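Local structure of VAO-type flavoprotein oxidase VAO615 (Myceliophthora thermophila, 6F72) at residues V98-F103 with A407-F412; H157-K162 with L517-H522; V318-V323 with V344-L349. The protein probably acts as an oxidoreductase with a bicovalently bound FAD, its reduced form reacting rapidly with molecular oxygen, although no substrate has yet been identified. One frame throughout, in Å; residues are numbered along the deposited sequence.

Contact 1 (V98-F103 with A407-F412). With NAG (2-acetamido-2-deoxy-beta-D-glucopyranose), chain C; FAD (flavin-adenine dinucleotide), chain E.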
loop_
_atom_site.group_PDB
_atom_site.type_symbol
_atom_site.label_atom_id
_atom_site.label_comp_id
_atom_site.label_asym_id
_atom_site.label_seq_id
_atom_site.Cartn_x
_atom_site.Cartn_y
_atom_site.Cartn_z
ATOM N N VAL A 98 -1.518 9.406 10.647
ATOM C CA VAL A 98 -1.547 8.217 9.786
ATOM C C VAL A 98 -2.942 7.597 9.824
ATOM O O VAL A 98 -3.740 7.926 10.720
ATOM C CB VAL A 98 -0.412 7.207 10.091
ATOM C CG1 VAL A 98 0.927 7.781 9.661
ATOM C CG2 VAL A 98 -0.380 6.791 11.559
ATOM N N LEU A 99 -3.251 6.727 8.864
ATOM C CA LEU A 99 -4.574 6.108 8.801
ATOM C C LEU A 99 -4.779 4.930 9.779
ATOM O O LEU A 99 -5.927 4.572 10.105
ATOM C CB LEU A 99 -4.911 5.683 7.366
ATOM C CG LEU A 99 -5.154 6.658 6.208
ATOM C CD1 LEU A 99 -5.560 5.830 5.000
ATOM C CD2 LEU A 99 -6.247 7.663 6.492
ATOM N N SER A 100 -3.683 4.354 10.273
ATOM C CA SER A 100 -3.770 3.152 11.108
ATOM C C SER A 100 -4.178 3.420 12.554
ATOM O O SER A 100 -3.415 4.022 13.329
ATOM C CB SER A 100 -2.469 2.347 11.063
ATOM O OG SER A 100 -2.436 1.376 12.089
ATOM N N GLN A 101 -5.358 2.906 12.915
ATOM C CA GLN A 101 -5.887 3.009 14.279
ATOM C C GLN A 101 -4.936 2.339 15.267
ATOM O O GLN A 101 -4.840 2.759 16.418
ATOM C CB GLN A 101 -7.285 2.381 14.406
ATOM C CG GLN A 101 -8.334 2.811 13.381
ATOM C CD GLN A 101 -8.336 1.946 12.127
ATOM O OE1 GLN A 101 -7.322 1.353 11.770
ATOM N NE2 GLN A 101 -9.478 1.885 11.445
ATOM N N ASN A 102 -4.220 1.309 14.808
ATOM C CA ASN A 102 -3.270 0.613 15.664
ATOM C C ASN A 102 -2.049 1.470 15.998
ATOM O O ASN A 102 -1.544 1.413 17.115
ATOM C CB ASN A 102 -2.863 -0.734 15.056
ATOM C CG ASN A 102 -2.005 -1.580 15.994
ATOM O OD1 ASN A 102 -2.164 -1.564 17.210
ATOM N ND2 ASN A 102 -1.106 -2.359 15.408
ATOM N N PHE A 103 -1.578 2.247 15.021
ATOM C CA PHE A 103 -0.434 3.119 15.241
ATOM C C PHE A 103 -0.825 4.461 15.895
ATOM O O PHE A 103 -0.005 5.028 16.595
ATOM C CB PHE A 103 0.456 3.256 13.976
ATOM C CG PHE A 103 1.222 1.999 13.667
ATOM C CD1 PHE A 103 2.414 1.705 14.346
ATOM C CD2 PHE A 103 0.713 1.062 12.770
ATOM C CE1 PHE A 103 3.093 0.521 14.104
ATOM C CE2 PHE A 103 1.388 -0.130 12.525
ATOM C CZ PHE A 103 2.578 -0.398 13.193
ATOM N N ALA A 407 -12.868 3.162 0.839
ATOM C CA ALA A 407 -12.098 1.989 1.243
ATOM C C ALA A 407 -11.818 1.969 2.745
ATOM O O ALA A 407 -11.039 2.792 3.254
ATOM C CB ALA A 407 -10.810 1.884 0.437
ATOM N N ALA A 408 -12.481 1.028 3.431
ATOM C CA ALA A 408 -12.289 0.758 4.855
ATOM C C ALA A 408 -10.824 0.532 5.175
ATOM O O ALA A 408 -10.083 -0.021 4.355
ATOM C CB ALA A 408 -13.111 -0.446 5.280
ATOM N N TYR A 409 -10.400 1.006 6.341
ATOM C CA TYR A 409 -9.043 0.784 6.786
ATOM C C TYR A 409 -9.017 -0.271 7.863
ATOM O O TYR A 409 -9.498 -0.045 8.989
ATOM C CB TYR A 409 -8.367 2.053 7.295
ATOM C CG TYR A 409 -6.873 1.878 7.397
ATOM C CD1 TYR A 409 -6.290 1.236 8.506
ATOM C CD2 TYR A 409 -6.032 2.326 6.360
ATOM C CE1 TYR A 409 -4.923 1.052 8.591
ATOM C CE2 TYR A 409 -4.656 2.155 6.435
ATOM C CZ TYR A 409 -4.101 1.522 7.538
ATOM O OH TYR A 409 -2.741 1.354 7.589
ATOM N N PHE A 410 -8.448 -1.419 7.514
ATOM C CA PHE A 410 -8.238 -2.510 8.456
ATOM C C PHE A 410 -6.751 -2.549 8.825
ATOM O O PHE A 410 -5.917 -2.830 7.972
ATOM C CB PHE A 410 -8.642 -3.838 7.836
ATOM C CG PHE A 410 -10.040 -3.877 7.274
ATOM C CD1 PHE A 410 -11.155 -3.701 8.094
ATOM C CD2 PHE A 410 -10.245 -4.155 5.916
ATOM C CE1 PHE A 410 -12.446 -3.774 7.571
ATOM C CE2 PHE A 410 -11.533 -4.236 5.388
ATOM C CZ PHE A 410 -12.636 -4.041 6.217
ATOM N N PRO A 411 -6.409 -2.245 10.089
ATOM C CA PRO A 411 -5.016 -2.093 10.554
ATOM C C PRO A 411 -4.243 -3.394 10.810
ATOM O O PRO A 411 -3.061 -3.350 11.206
ATOM C CB PRO A 411 -5.184 -1.343 11.875
ATOM C CG PRO A 411 -6.514 -1.789 12.376
ATOM C CD PRO A 411 -7.378 -1.926 11.159
ATOM N N PHE A 412 -4.917 -4.528 10.629
ATOM C CA PHE A 412 -4.306 -5.848 10.777
ATOM C C PHE A 412 -4.366 -6.590 9.433
ATOM O O PHE A 412 -4.961 -7.675 9.329
ATOM C CB PHE A 412 -4.967 -6.653 11.915
ATOM C CG PHE A 412 -5.169 -5.864 13.186
ATOM C CD1 PHE A 412 -4.084 -5.516 14.003
ATOM C CD2 PHE A 412 -6.447 -5.451 13.565
ATOM C CE1 PHE A 412 -4.278 -4.779 15.170
ATOM C CE2 PHE A 412 -6.644 -4.716 14.728
ATOM C CZ PHE A 412 -5.561 -4.390 15.536
HETATM C C1 NAG C . 0.830 1.337 22.220
HETATM C C2 NAG C . 1.903 0.623 21.364
HETATM C C3 NAG C . 2.677 -0.394 22.198
HETATM C C4 NAG C . 3.243 0.203 23.497
HETATM C C5 NAG C . 2.175 1.029 24.225
HETATM C C6 NAG C . 2.768 1.855 25.360
HETATM C C7 NAG C . 1.580 0.361 18.922
HETATM C C8 NAG C . 0.919 -0.468 17.867
HETATM N N2 NAG C . 1.354 -0.037 20.182
HETATM O O3 NAG C . 3.741 -0.930 21.400
HETATM O O4 NAG C . 3.632 -0.843 24.397
HETATM O O5 NAG C . 1.479 1.926 23.349
HETATM O O6 NAG C . 1.705 2.123 26.280
HETATM O O7 NAG C . 2.277 1.318 18.613
HETATM P PA FAD E . 2.647 6.057 3.132
HETATM O O1A FAD E . 2.287 5.405 4.442
HETATM O O2A FAD E . 2.669 7.560 3.119
HETATM O O5B FAD E . 4.072 5.482 2.661
HETATM C C5B FAD E . 4.398 4.096 2.759
HETATM C C4B FAD E . 5.904 3.883 2.853
HETATM O O4B FAD E . 6.545 4.480 1.723
HETATM C C3B FAD E . 6.553 4.497 4.078
HETATM O O3B FAD E . 7.612 3.616 4.472
HETATM C C2B FAD E . 7.144 5.809 3.588
HETATM O O2B FAD E . 8.306 6.182 4.332
HETATM C C1B FAD E . 7.483 5.487 2.142
HETATM N N9A FAD E . 7.357 6.630 1.207
HETATM C C8A FAD E . 6.200 7.117 0.710
HETATM N N7A FAD E . 6.441 8.137 -0.152
HETATM C C5A FAD E . 7.772 8.301 -0.217
HETATM C C6A FAD E . 8.694 9.205 -0.940
HETATM N N6A FAD E . 8.194 10.151 -1.764
HETATM N N1A FAD E . 10.023 9.060 -0.734
HETATM C C2A FAD E . 10.528 8.120 0.096
HETATM N N3A FAD E . 9.741 7.255 0.783
HETATM C C4A FAD E . 8.381 7.298 0.670
HETATM N N1 FAD E . -1.547 -1.917 -2.371
HETATM C C2 FAD E . -1.673 -2.606 -3.534
HETATM O O2 FAD E . -0.653 -3.126 -4.045
HETATM N N3 FAD E . -2.866 -2.747 -4.152
HETATM C C4 FAD E . -4.014 -2.238 -3.676
HETATM O O4 FAD E . -5.097 -2.397 -4.283
HETATM C C4X FAD E . -3.954 -1.464 -2.417
HETATM N N5 FAD E . -5.057 -0.906 -1.875
HETATM C C5X FAD E . -5.000 -0.197 -0.710
HETATM C C6 FAD E . -6.166 0.382 -0.164
HETATM C C7 FAD E . -6.075 1.113 1.041
HETATM C C7M FAD E . -7.342 1.720 1.617
HETATM C C8 FAD E . -4.744 1.287 1.730
HETATM C C8M FAD E . -4.524 2.136 2.973
HETATM C C9 FAD E . -3.608 0.709 1.171
HETATM C C9A FAD E . -3.679 -0.026 -0.017
HETATM N N10 FAD E . -2.510 -0.589 -0.582
HETATM C C10 FAD E . -2.619 -1.332 -1.776
HETATM C "C1'" FAD E . -1.231 -0.470 0.115
HETATM C "C2'" FAD E . -0.204 0.484 -0.416
HETATM O "O2'" FAD E . 0.359 -0.096 -1.591
HETATM C "C3'" FAD E . 0.844 0.597 0.685
HETATM O "O3'" FAD E . 0.224 0.856 1.964
HETATM C "C4'" FAD E . 1.863 1.681 0.370
HETATM O "O4'" FAD E . 2.950 1.593 1.294
HETATM C "C5'" FAD E . 1.227 3.072 0.363
HETATM O "O5'" FAD E . 2.203 4.084 0.169
HETATM P P FAD E . 1.814 5.619 0.439
HETATM O O1P FAD E . 0.515 5.916 -0.255
HETATM O O2P FAD E . 3.071 6.408 0.152
HETATM O O3P FAD E . 1.563 5.609 2.035
HETATM O O HOH W 1 -1.883 -0.941 10.794
HETATM O O HOH W 2 -0.977 -3.687 12.930
#
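Tyr409 is the first residue of 407-412 to press against 98-103, and it does so with its ring. With CG anti to the backbone N (chi1 -165°), the ring lies beneath Leu99, whose CB stands over one face in a CH-pi contact 4.0 Å from the ring centroid. Further round the ring, Tyr409 CE1 is 3.5 Å from Ser100 CA. On the flavin-facing part, Tyr409 CE2 comes within 3.5 Å of the FAD methyl C8M, so a single ring touches both the 98-103 loop and the dimethylbenzene end of the cofactor. The backbone of Tyr409 supplies the direct hydrogen bond of the contact: Gln101 NE2 donates to Tyr409 O over 3.1 Å, nearly straight at 171° and within the plane of the Gln101 amide. The same NE2 also binds Asp85. Bent at chi2, the Gln101 side chain lays its other amide atom on Pro411, with OE1 3.3 Å from Pro411 CG; this buried oxygen has no polar partner in the model. Ser100 here is the N-cap of helix 101-104, its OG accepting from Phe103 N at 3.2 Å, and the short helix thereby starts directly against the wall of the FAD pocket. Pro411 O receives two waters, one accepting from the Ser100 hydroxyl and the other from Asn102 ND2, which is also bonded to Asp495; Asn102 O, for its part, sits 3.2 Å from the acetamido methyl C8 of the NAG in the glycan at Asn105. Phe412 closes the segment. Its CE1 lies 4.0 Å from Asn102 ND2, the amide and ring planes turned 48° apart, while the ring also packs on Met491 and Arg494 of helix 488-508.

Contact 2 (H157-K162 with L517-H522). With FAD (flavin-adenine dinucleotide), chain E.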
loop_
_atom_site.group_PDB
_atom_site.type_symbol
_atom_site.label_atom_id
_atom_site.label_comp_id
_atom_site.label_asym_id
_atom_site.label_seq_id
_atom_site.Cartn_x
_atom_site.Cartn_y
_atom_site.Cartn_z
ATOM N N HIS A 157 -1.047 5.788 4.600
ATOM C CA HIS A 157 -1.717 4.510 4.401
ATOM C C HIS A 157 -1.003 3.316 5.001
ATOM O O HIS A 157 -1.633 2.276 5.137
ATOM C CB HIS A 157 -1.886 4.211 2.929
ATOM C CG HIS A 157 -3.280 4.371 2.430
ATOM N ND1 HIS A 157 -4.254 3.387 2.553
ATOM C CD2 HIS A 157 -3.844 5.399 1.752
ATOM C CE1 HIS A 157 -5.362 3.848 1.988
ATOM N NE2 HIS A 157 -5.134 5.047 1.484
ATOM N N ASP A 158 0.274 3.450 5.363
ATOM C CA ASP A 158 1.095 2.265 5.668
ATOM C C ASP A 158 0.582 1.366 6.783
ATOM O O ASP A 158 0.486 1.793 7.934
ATOM C CB ASP A 158 2.563 2.574 5.934
ATOM C CG ASP A 158 3.438 1.329 5.774
ATOM O OD1 ASP A 158 3.759 0.951 4.616
ATOM O OD2 ASP A 158 3.774 0.729 6.817
ATOM N N TYR A 159 0.322 0.104 6.428
ATOM C CA TYR A 159 -0.203 -0.874 7.372
ATOM C C TYR A 159 0.790 -1.239 8.466
ATOM O O TYR A 159 0.387 -1.755 9.499
ATOM C CB TYR A 159 -0.711 -2.133 6.651
ATOM C CG TYR A 159 -1.936 -1.903 5.798
ATOM C CD1 TYR A 159 -3.160 -1.551 6.374
ATOM C CD2 TYR A 159 -1.881 -2.042 4.409
ATOM C CE1 TYR A 159 -4.292 -1.331 5.590
ATOM C CE2 TYR A 159 -3.007 -1.832 3.616
ATOM C CZ TYR A 159 -4.209 -1.471 4.212
ATOM O OH TYR A 159 -5.338 -1.264 3.442
ATOM N N LEU A 160 2.071 -0.965 8.244
ATOM C CA LEU A 160 3.131 -1.389 9.151
ATOM C C LEU A 160 3.684 -0.218 9.960
ATOM O O LEU A 160 4.671 -0.361 10.682
ATOM C CB LEU A 160 4.254 -2.153 8.389
ATOM C CG LEU A 160 4.002 -3.455 7.584
ATOM C CD1 LEU A 160 3.396 -3.248 6.197
ATOM C CD2 LEU A 160 5.281 -4.271 7.435
ATOM N N GLY A 161 3.025 0.941 9.869
ATOM C CA GLY A 161 3.471 2.129 10.594
ATOM C C GLY A 161 4.750 2.767 10.064
ATOM O O GLY A 161 5.349 3.631 10.733
ATOM N N LYS A 162 5.151 2.380 8.853
ATOM C CA LYS A 162 6.429 2.813 8.274
ATOM C C LYS A 162 6.501 4.328 7.952
ATOM O O LYS A 162 7.586 4.865 7.692
ATOM C CB LYS A 162 6.799 1.926 7.073
ATOM C CG LYS A 162 6.980 0.445 7.447
ATOM C CD LYS A 162 6.873 -0.499 6.248
ATOM C CE LYS A 162 7.921 -0.214 5.162
ATOM N NZ LYS A 162 7.622 -0.988 3.924
ATOM N N LEU A 517 5.196 -7.008 0.833
ATOM C CA LEU A 517 5.782 -6.124 1.869
ATOM C C LEU A 517 4.872 -4.946 2.244
ATOM O O LEU A 517 5.011 -4.355 3.334
ATOM C CB LEU A 517 7.184 -5.636 1.461
ATOM C CG LEU A 517 7.355 -4.617 0.324
ATOM C CD1 LEU A 517 7.095 -3.182 0.808
ATOM C CD2 LEU A 517 8.728 -4.721 -0.347
ATOM N N ASN A 518 3.976 -4.595 1.317
ATOM C CA ASN A 518 3.041 -3.485 1.512
ATOM C C ASN A 518 1.852 -3.857 2.386
ATOM O O ASN A 518 1.264 -2.988 3.016
ATOM C CB ASN A 518 2.545 -2.925 0.173
ATOM C CG ASN A 518 3.424 -1.779 -0.362
ATOM O OD1 ASN A 518 3.982 -0.986 0.402
ATOM N ND2 ASN A 518 3.535 -1.692 -1.681
ATOM N N GLU A 519 1.504 -5.145 2.431
ATOM C CA GLU A 519 0.315 -5.597 3.158
ATOM C C GLU A 519 0.696 -6.732 4.092
ATOM O O GLU A 519 0.502 -7.902 3.781
ATOM C CB GLU A 519 -0.791 -5.998 2.171
ATOM C CG GLU A 519 -1.152 -4.883 1.190
ATOM C CD GLU A 519 -2.352 -5.208 0.326
ATOM O OE1 GLU A 519 -2.447 -6.339 -0.199
ATOM O OE2 GLU A 519 -3.210 -4.314 0.168
ATOM N N ALA A 520 1.314 -6.365 5.206
ATOM C CA ALA A 520 1.733 -7.310 6.238
ATOM C C ALA A 520 1.589 -6.671 7.621
ATOM O O ALA A 520 1.291 -5.478 7.728
ATOM C CB ALA A 520 3.166 -7.729 6.012
ATOM N N ASN A 521 1.790 -7.482 8.662
ATOM C CA ASN A 521 1.843 -7.006 10.022
ATOM C C ASN A 521 3.270 -6.623 10.395
ATOM O O ASN A 521 4.198 -7.341 10.062
ATOM C CB ASN A 521 1.328 -8.101 10.962
ATOM C CG ASN A 521 1.094 -7.588 12.368
ATOM O OD1 ASN A 521 2.034 -7.431 13.149
ATOM N ND2 ASN A 521 -0.156 -7.327 12.697
ATOM N N HIS A 522 3.428 -5.501 11.104
ATOM C CA HIS A 522 4.740 -5.016 11.583
ATOM C C HIS A 522 5.486 -5.923 12.569
ATOM O O HIS A 522 6.692 -5.740 12.783
ATOM C CB HIS A 522 4.581 -3.647 12.235
ATOM C CG HIS A 522 3.821 -3.683 13.526
ATOM N ND1 HIS A 522 4.269 -3.057 14.671
ATOM C CD2 HIS A 522 2.643 -4.272 13.851
ATOM C CE1 HIS A 522 3.388 -3.244 15.640
ATOM N NE2 HIS A 522 2.394 -3.975 15.166
HETATM P PA FAD E . 2.647 6.057 3.132
HETATM O O1A FAD E . 2.287 5.405 4.442
HETATM O O2A FAD E . 2.669 7.560 3.119
HETATM O O5B FAD E . 4.072 5.482 2.661
HETATM C C5B FAD E . 4.398 4.096 2.759
HETATM C C4B FAD E . 5.904 3.883 2.853
HETATM O O4B FAD E . 6.545 4.480 1.723
HETATM C C3B FAD E . 6.553 4.497 4.078
HETATM O O3B FAD E . 7.612 3.616 4.472
HETATM C C2B FAD E . 7.144 5.809 3.588
HETATM O O2B FAD E . 8.306 6.182 4.332
HETATM C C1B FAD E . 7.483 5.487 2.142
HETATM N N9A FAD E . 7.357 6.630 1.207
HETATM C C8A FAD E . 6.200 7.117 0.710
HETATM N N7A FAD E . 6.441 8.137 -0.152
HETATM C C5A FAD E . 7.772 8.301 -0.217
HETATM C C6A FAD E . 8.694 9.205 -0.940
HETATM N N6A FAD E . 8.194 10.151 -1.764
HETATM N N1A FAD E . 10.023 9.060 -0.734
HETATM C C2A FAD E . 10.528 8.120 0.096
HETATM N N3A FAD E . 9.741 7.255 0.783
HETATM C C4A FAD E . 8.381 7.298 0.670
HETATM N N1 FAD E . -1.547 -1.917 -2.371
HETATM C C2 FAD E . -1.673 -2.606 -3.534
HETATM O O2 FAD E . -0.653 -3.126 -4.045
HETATM N N3 FAD E . -2.866 -2.747 -4.152
HETATM C C4 FAD E . -4.014 -2.238 -3.676
HETATM O O4 FAD E . -5.097 -2.397 -4.283
HETATM C C4X FAD E . -3.954 -1.464 -2.417
HETATM N N5 FAD E . -5.057 -0.906 -1.875
HETATM C C5X FAD E . -5.000 -0.197 -0.710
HETATM C C6 FAD E . -6.166 0.382 -0.164
HETATM C C7 FAD E . -6.075 1.113 1.041
HETATM C C7M FAD E . -7.342 1.720 1.617
HETATM C C8 FAD E . -4.744 1.287 1.730
HETATM C C8M FAD E . -4.524 2.136 2.973
HETATM C C9 FAD E . -3.608 0.709 1.171
HETATM C C9A FAD E . -3.679 -0.026 -0.017
HETATM N N10 FAD E . -2.510 -0.589 -0.582
HETATM C C10 FAD E . -2.619 -1.332 -1.776
HETATM C "C1'" FAD E . -1.231 -0.470 0.115
HETATM C "C2'" FAD E . -0.204 0.484 -0.416
HETATM O "O2'" FAD E . 0.359 -0.096 -1.591
HETATM C "C3'" FAD E . 0.844 0.597 0.685
HETATM O "O3'" FAD E . 0.224 0.856 1.964
HETATM C "C4'" FAD E . 1.863 1.681 0.370
HETATM O "O4'" FAD E . 2.950 1.593 1.294
HETATM C "C5'" FAD E . 1.227 3.072 0.363
HETATM O "O5'" FAD E . 2.203 4.084 0.169
HETATM P P FAD E . 1.814 5.619 0.439
HETATM O O1P FAD E . 0.515 5.916 -0.255
HETATM O O2P FAD E . 3.071 6.408 0.152
HETATM O O3P FAD E . 1.563 5.609 2.035
HETATM O O HOH W 3 5.373 -0.218 2.653
HETATM O O HOH W 4 1.585 -0.498 3.766
HETATM O O HOH W 5 0.869 -3.838 10.974
HETATM O O HOH W 6 7.403 -3.716 4.472
#
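Leu160 packs into the bend of 517-522, its CG 3.4 Å from Ala520 O and its CD1 3.5 Å from Leu517 O, so the branched end rests largely on backbone carbonyls. Beside it, the edge of the Tyr159 ring meets Asn518 O in plane, 3.6 Å from CD2. Hydrogen bonding between the segments runs through water. One molecule accepts from Tyr159 N and donates to Asn518 O, another joins Tyr159 O to His522 N, and a third links Lys162 NZ to Leu517 O. Within 157-162, Asp158 forms an Asx turn: OD2 accepts from Leu160 N (2.8 Å) and Lys162 N (3.0 Å), which approach from opposite faces of the carboxylate. Replacing it with alanine would probably leave both amides without their acceptor and slacken the type I turn that places Leu160. Contacts with the cofactor are shared: Asp158 N donates to FAD O1A at 3.0 Å, FAD O4' donates to Asn518 OD1 at 2.9 Å, and His157 ND1 is covalently bound to FAD C8M. With Cys222 as the second attachment point, this is the bicovalent flavin site of a PCMH-type oxidase, with a berberine-like segment closing over the ribityl chain.

Contact 3 (V318-V323 with V344-L349); sequences VYWEAV and VGNNSL
A chi1 of 167°, which turns CG away from the backbone N, carries the Tyr319 ring from helix 316-335 to the turn at Gly345, whereas Trp320, with CG beside its own N (chi1 -76°), swings its indole round to the same turn. The two aromatics meet on the way: Tyr319 CE2 stands 3.5 Å above the plane of the Trp320 ring, over its centre. At the far end Tyr319 OH donates to Gly345 O over 2.6 Å, tilted out of the carbonyl plane. The phenol ring is gripped on both faces, with the Asn347 carbonyl on one and Val323 CG2 on the other. Apolar contacts flank it: Trp320 CH2 touches Val344 CG1 at 3.8 Å, and Val323 CG2 reaches Leu349 CD1 at 4.0 Å. Gly345 N bonds to Ser348 O (2.8 Å), closing the connection between strands 339-344 and 348-356, neighbours in the seven-stranded antiparallel sheet that this helix packs against. Phe436 of helix 426-439 lies against both Trp320 and Val344. The chemistry is thus mixed: hydrophobic side chains seat the helix on the strand ends, while one phenolic hydroxyl satisfies a turn carbonyl and, with the packing on both ring faces, probably limits how the tyrosine can turn.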
loop_
_atom_site.group_PDB
_atom_site.type_symbol
_atom_site.label_atom_id
_atom_site.label_comp_id
_atom_site.label_asym_id
_atom_site.label_seq_id
_atom_site.Cartn_x
_atom_site.Cartn_y
_atom_site.Cartn_z
ATOM N N VAL A 318 -20.155 -27.638 -1.130
ATOM C CA VAL A 318 -20.152 -27.423 -2.591
ATOM C C VAL A 318 -19.630 -26.018 -2.904
ATOM O O VAL A 318 -18.889 -25.837 -3.879
ATOM C CB VAL A 318 -21.544 -27.681 -3.238
ATOM C CG1 VAL A 318 -21.569 -27.280 -4.712
ATOM C CG2 VAL A 318 -21.951 -29.150 -3.102
ATOM N N TYR A 319 -20.004 -25.044 -2.061
ATOM C CA TYR A 319 -19.484 -23.671 -2.139
ATOM C C TYR A 319 -17.956 -23.630 -2.186
ATOM O O TYR A 319 -17.395 -22.979 -3.062
ATOM C CB TYR A 319 -20.009 -22.787 -0.988
ATOM C CG TYR A 319 -19.264 -21.466 -0.829
ATOM C CD1 TYR A 319 -19.479 -20.403 -1.721
ATOM C CD2 TYR A 319 -18.326 -21.286 0.198
ATOM C CE1 TYR A 319 -18.786 -19.200 -1.589
ATOM C CE2 TYR A 319 -17.628 -20.086 0.333
ATOM C CZ TYR A 319 -17.864 -19.048 -0.557
ATOM O OH TYR A 319 -17.175 -17.865 -0.419
ATOM N N TRP A 320 -17.297 -24.327 -1.251
ATOM C CA TRP A 320 -15.831 -24.311 -1.178
ATOM C C TRP A 320 -15.133 -25.038 -2.325
ATOM O O TRP A 320 -14.027 -24.660 -2.723
ATOM C CB TRP A 320 -15.317 -24.779 0.183
ATOM C CG TRP A 320 -15.494 -23.726 1.225
ATOM C CD1 TRP A 320 -16.343 -23.775 2.296
ATOM C CD2 TRP A 320 -14.847 -22.440 1.282
ATOM N NE1 TRP A 320 -16.256 -22.611 3.023
ATOM C CE2 TRP A 320 -15.349 -21.774 2.431
ATOM C CE3 TRP A 320 -13.891 -21.790 0.482
ATOM C CZ2 TRP A 320 -14.925 -20.486 2.804
ATOM C CZ3 TRP A 320 -13.469 -20.512 0.850
ATOM C CH2 TRP A 320 -13.988 -19.872 2.003
ATOM N N GLU A 321 -15.796 -26.057 -2.860
ATOM C CA GLU A 321 -15.331 -26.730 -4.063
ATOM C C GLU A 321 -15.455 -25.814 -5.282
ATOM O O GLU A 321 -14.612 -25.870 -6.189
ATOM C CB GLU A 321 -16.090 -28.039 -4.279
ATOM C CG GLU A 321 -15.777 -29.079 -3.212
ATOM C CD GLU A 321 -16.565 -30.366 -3.358
ATOM O OE1 GLU A 321 -17.524 -30.427 -4.160
ATOM O OE2 GLU A 321 -16.208 -31.329 -2.652
ATOM N N ALA A 322 -16.493 -24.970 -5.279
ATOM C CA ALA A 322 -16.761 -24.033 -6.366
ATOM C C ALA A 322 -15.754 -22.869 -6.398
ATOM O O ALA A 322 -15.434 -22.352 -7.472
ATOM C CB ALA A 322 -18.190 -23.519 -6.284
ATOM N N VAL A 323 -15.264 -22.492 -5.214
ATOM C CA VAL A 323 -14.215 -21.475 -5.023
ATOM C C VAL A 323 -12.864 -22.044 -5.479
ATOM O O VAL A 323 -12.127 -21.394 -6.236
ATOM C CB VAL A 323 -14.168 -20.995 -3.538
ATOM C CG1 VAL A 323 -12.919 -20.177 -3.232
ATOM C CG2 VAL A 323 -15.431 -20.219 -3.174
ATOM N N VAL A 344 -13.801 -12.994 -0.513
ATOM C CA VAL A 344 -14.010 -14.387 -0.118
ATOM C C VAL A 344 -14.666 -14.377 1.271
ATOM O O VAL A 344 -14.014 -14.049 2.262
ATOM C CB VAL A 344 -12.689 -15.206 -0.082
ATOM C CG1 VAL A 344 -12.954 -16.668 0.279
ATOM C CG2 VAL A 344 -11.937 -15.132 -1.406
ATOM N N GLY A 345 -15.947 -14.725 1.329
ATOM C CA GLY A 345 -16.635 -14.909 2.608
ATOM C C GLY A 345 -16.873 -16.371 2.938
ATOM O O GLY A 345 -16.676 -17.244 2.090
ATOM N N ASN A 346 -17.319 -16.624 4.172
ATOM C CA ASN A 346 -17.617 -17.969 4.689
ATOM C C ASN A 346 -18.757 -18.672 3.937
ATOM O O ASN A 346 -18.838 -19.902 3.945
ATOM C CB ASN A 346 -17.944 -17.878 6.196
ATOM C CG ASN A 346 -17.918 -19.229 6.903
ATOM O OD1 ASN A 346 -17.089 -20.099 6.598
ATOM N ND2 ASN A 346 -18.834 -19.412 7.871
ATOM N N ASN A 347 -19.626 -17.891 3.292
ATOM C CA ASN A 347 -20.830 -18.410 2.631
ATOM C C ASN A 347 -21.033 -17.866 1.215
ATOM O O ASN A 347 -21.837 -18.412 0.461
ATOM C CB ASN A 347 -22.090 -18.122 3.470
ATOM C CG ASN A 347 -21.929 -18.501 4.930
ATOM O OD1 ASN A 347 -21.651 -17.643 5.771
ATOM N ND2 ASN A 347 -22.088 -19.789 5.239
ATOM N N SER A 348 -20.329 -16.791 0.862
ATOM C CA SER A 348 -20.447 -16.196 -0.479
ATOM C C SER A 348 -19.143 -15.607 -0.999
ATOM O O SER A 348 -18.272 -15.230 -0.209
ATOM C CB SER A 348 -21.577 -15.163 -0.551
ATOM O OG SER A 348 -21.277 -14.018 0.208
ATOM N N LEU A 349 -19.021 -15.576 -2.329
ATOM C CA LEU A 349 -17.907 -14.938 -3.045
ATOM C C LEU A 349 -18.458 -13.897 -4.018
ATOM O O LEU A 349 -19.358 -14.184 -4.818
ATOM C CB LEU A 349 -17.044 -15.978 -3.799
ATOM C CG LEU A 349 -15.732 -15.493 -4.462
ATOM C CD1 LEU A 349 -14.610 -16.503 -4.275
ATOM C CD2 LEU A 349 -15.895 -15.134 -5.938
#

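In the fold
Contacts 1 and 2 form one continuous region around the FAD, their centres 10 Å apart, and their segments alternate along the chain. Tyr409 OH of contact 1 probably hydrogen-bonds to His157 O of contact 2 at 2.8 Å, which ties the flavin-bearing histidine to the 407-412 loop. The rings of Tyr409 and Tyr159 also meet, their planes about 35° apart, and Phe103 CZ packs 3.3 Å from Leu160 O. Contact 3 belongs to another part of the molecule: its centre is about 27 Å from that of contact 1 and 28 Å from that of contact 2, with no touch to either, although in sequence it is nested inside the loops both of them close.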